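PDB 1OGD: D-ribose pyranase from Bacillus subtilis, which probably catalyses the interconversion of the beta-pyranose and beta-furanose forms of D-ribose, working as a homodecamer built from two pentamers. Local coordinates for residues A[13-18]-A[56-61]. Numbering follows the deposited sequence.
Sequences KILADL and AVLAEE
Leu15 reaches from helix 9-17 to Leu58 and Glu61 and makes every close approach between 13-18 and 56-61. With CG anti to the carbonyl carbon (chi1 -65°), it sends its two methyls across, one to each partner. The leucine pair meets branch to branch: Leu15 CD2 lies 4.2 Å from Leu58 CD1, the two side chains set at a slant to one another. Leu58 gets there with a first torsion of -96°, well removed from a staggered value.

The other branch of Leu15 meets Glu61, the last residue of 56-61. Its CD1 stands 4.0 Å from Glu61 CB and 3.9 Å from Glu61 O, so a methyl touches CB and the backbone carbonyl oxygen of Glu61 by van der Waals contact. The side chains cross nearly at right angles, and the Glu61 carboxylate is carried away from Leu15.

No hydrogen bond joins the segments; the nearest CA atoms, those of Leu15 and Glu61, are 8.2 Å apart, and only 113 Å² is buried. This is thus a small, buried contact resting on one leucine. Ile6 packs against both Leu15 and Glu61, while Leu58, together with Ile14 and Leu18, rests on Ile24 of strand 23-27, seating both segments against the central mixed sheet.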
ATOM      1  N   LYS A  13       5.332  11.772 -17.733  1.00 23.07           N
ATOM      2  CA  LYS A  13       4.722  10.486 -17.397  1.00 23.20           C
ATOM      3  C   LYS A  13       3.264  10.426 -17.821  1.00 22.84           C
ATOM      4  O   LYS A  13       2.786   9.379 -18.253  1.00 24.08           O
ATOM      5  CB  LYS A  13       4.867  10.212 -15.903  1.00 21.53           C
ATOM      6  CG  LYS A  13       6.320  10.117 -15.465  1.00 23.38           C
ATOM      7  CD  LYS A  13       6.450   9.983 -13.954  1.00 24.97           C
ATOM      8  CE  LYS A  13       7.902   9.882 -13.559  1.00 23.35           C
ATOM      9  NZ  LYS A  13       8.076   9.915 -12.091  1.00 27.33           N
ATOM     10  N   ILE A  14       2.563  11.552 -17.705  1.00 22.53           N
ATOM     11  CA  ILE A  14       1.163  11.622 -18.108  1.00 23.80           C
ATOM     12  C   ILE A  14       1.045  11.551 -19.635  1.00 23.93           C
ATOM     13  O   ILE A  14       0.223  10.803 -20.169  1.00 21.58           O
ATOM     14  CB  ILE A  14       0.486  12.940 -17.618  1.00 25.30           C
ATOM     15  CG1 ILE A  14       0.427  12.971 -16.087  1.00 27.01           C
ATOM     16  CG2 ILE A  14      -0.933  13.044 -18.176  1.00 25.13           C
ATOM     17  CD1 ILE A  14      -0.322  11.793 -15.489  1.00 30.03           C
ATOM     18  N   LEU A  15       1.860  12.331 -20.343  1.00 23.71           N
ATOM     19  CA  LEU A  15       1.788  12.313 -21.802  1.00 23.97           C
ATOM     20  C   LEU A  15       2.094  10.931 -22.365  1.00 22.39           C
ATOM     21  O   LEU A  15       1.470  10.501 -23.333  1.00 23.63           O
ATOM     22  CB  LEU A  15       2.755  13.330 -22.412  1.00 25.03           C
ATOM     23  CG  LEU A  15       2.473  14.803 -22.118  1.00 28.24           C
ATOM     24  CD1 LEU A  15       3.413  15.668 -22.945  1.00 27.72           C
ATOM     25  CD2 LEU A  15       1.022  15.127 -22.441  1.00 27.69           C
ATOM     26  N   ALA A  16       3.041  10.238 -21.740  1.00 23.91           N
ATOM     27  CA  ALA A  16       3.455   8.906 -22.172  1.00 23.45           C
ATOM     28  C   ALA A  16       2.323   7.885 -22.232  1.00 25.27           C
ATOM     29  O   ALA A  16       2.338   6.978 -23.075  1.00 24.25           O
ATOM     30  CB  ALA A  16       4.559   8.391 -21.262  1.00 23.01           C
ATOM     31  N   ASP A  17       1.340   8.020 -21.347  1.00 24.39           N
ATOM     32  CA  ASP A  17       0.235   7.072 -21.328  1.00 25.54           C
ATOM     33  C   ASP A  17      -0.978   7.507 -22.127  1.00 26.18           C
ATOM     34  O   ASP A  17      -1.920   6.736 -22.284  1.00 27.53           O
ATOM     35  CB  ASP A  17      -0.199   6.767 -19.888  1.00 27.27           C
ATOM     36  CG  ASP A  17       0.746   5.815 -19.188  1.00 29.04           C
ATOM     37  OD1 ASP A  17       1.232   4.877 -19.855  1.00 30.00           O
ATOM     38  OD2 ASP A  17       0.998   5.994 -17.977  1.00 30.33           O
ATOM     39  N   LEU A  18      -0.960   8.732 -22.641  1.00 25.98           N
ATOM     40  CA  LEU A  18      -2.096   9.223 -23.406  1.00 27.30           C
ATOM     41  C   LEU A  18      -2.416   8.380 -24.631  1.00 27.39           C
ATOM     42  O   LEU A  18      -1.535   8.014 -25.409  1.00 28.12           O
ATOM     43  CB  LEU A  18      -1.875  10.676 -23.845  1.00 27.69           C
ATOM     44  CG  LEU A  18      -1.976  11.754 -22.768  1.00 28.69           C
ATOM     45  CD1 LEU A  18      -1.684  13.113 -23.388  1.00 30.36           C
ATOM     46  CD2 LEU A  18      -3.363  11.732 -22.147  1.00 29.29           C
ATOM     47  N   ALA A  56       0.689  26.715 -24.150  1.00 30.97           N
ATOM     48  CA  ALA A  56       1.577  26.739 -25.309  1.00 31.24           C
ATOM     49  C   ALA A  56       2.529  25.544 -25.315  1.00 31.32           C
ATOM     50  O   ALA A  56       2.730  24.907 -26.351  1.00 29.68           O
ATOM     51  CB  ALA A  56       2.368  28.035 -25.328  1.00 31.09           C
ATOM     52  N   VAL A  57       3.118  25.245 -24.159  1.00 30.38           N
ATOM     53  CA  VAL A  57       4.036  24.118 -24.055  1.00 30.27           C
ATOM     54  C   VAL A  57       3.313  22.804 -24.332  1.00 31.00           C
ATOM     55  O   VAL A  57       3.808  21.959 -25.082  1.00 31.18           O
ATOM     56  CB  VAL A  57       4.684  24.043 -22.655  1.00 30.78           C
ATOM     57  CG1 VAL A  57       5.526  22.778 -22.540  1.00 30.50           C
ATOM     58  CG2 VAL A  57       5.557  25.264 -22.421  1.00 30.62           C
ATOM     59  N   LEU A  58       2.138  22.630 -23.732  1.00 30.15           N
ATOM     60  CA  LEU A  58       1.375  21.403 -23.937  1.00 31.23           C
ATOM     61  C   LEU A  58       0.991  21.222 -25.403  1.00 31.99           C
ATOM     62  O   LEU A  58       1.015  20.109 -25.930  1.00 31.35           O
ATOM     63  CB  LEU A  58       0.111  21.397 -23.064  1.00 29.60           C
ATOM     64  CG  LEU A  58       0.189  20.674 -21.707  1.00 29.45           C
ATOM     65  CD1 LEU A  58       0.711  19.259 -21.917  1.00 29.42           C
ATOM     66  CD2 LEU A  58       1.099  21.409 -20.757  1.00 28.23           C
ATOM     67  N   ALA A  59       0.646  22.326 -26.058  1.00 32.53           N
ATOM     68  CA  ALA A  59       0.251  22.297 -27.458  1.00 33.38           C
ATOM     69  C   ALA A  59       1.334  21.702 -28.358  1.00 32.75           C
ATOM     70  O   ALA A  59       1.033  20.964 -29.292  1.00 33.61           O
ATOM     71  CB  ALA A  59      -0.104  23.717 -27.930  1.00 34.38           C
ATOM     72  N   GLU A  60       2.592  22.010 -28.072  1.00 34.28           N
ATOM     73  CA  GLU A  60       3.681  21.499 -28.896  1.00 37.36           C
ATOM     74  C   GLU A  60       4.223  20.130 -28.500  1.00 35.91           C
ATOM     75  O   GLU A  60       5.030  19.555 -29.229  1.00 36.49           O
ATOM     76  CB  GLU A  60       4.835  22.500 -28.928  1.00 42.07           C
ATOM     77  CG  GLU A  60       5.490  22.752 -27.595  1.00 49.66           C
ATOM     78  CD  GLU A  60       6.732  23.617 -27.724  1.00 56.18           C
ATOM     79  OE1 GLU A  60       7.678  23.189 -28.427  1.00 58.67           O
ATOM     80  OE2 GLU A  60       6.764  24.720 -27.128  1.00 58.13           O
ATOM     81  N   GLU A  61       3.791  19.604 -27.358  1.00 32.76           N
ATOM     82  CA  GLU A  61       4.267  18.298 -26.905  1.00 31.05           C
ATOM     83  C   GLU A  61       3.177  17.246 -26.964  1.00 29.94           C
ATOM     84  O   GLU A  61       3.436  16.056 -26.797  1.00 30.15           O
ATOM     85  CB  GLU A  61       4.783  18.383 -25.471  1.00 30.32           C
ATOM     86  CG  GLU A  61       5.983  19.282 -25.272  1.00 31.87           C
ATOM     87  CD  GLU A  61       7.139  18.918 -26.180  1.00 32.02           C
ATOM     88  OE1 GLU A  61       7.206  17.754 -26.643  1.00 30.88           O
ATOM     89  OE2 GLU A  61       7.988  19.800 -26.419  1.00 33.28           O
TER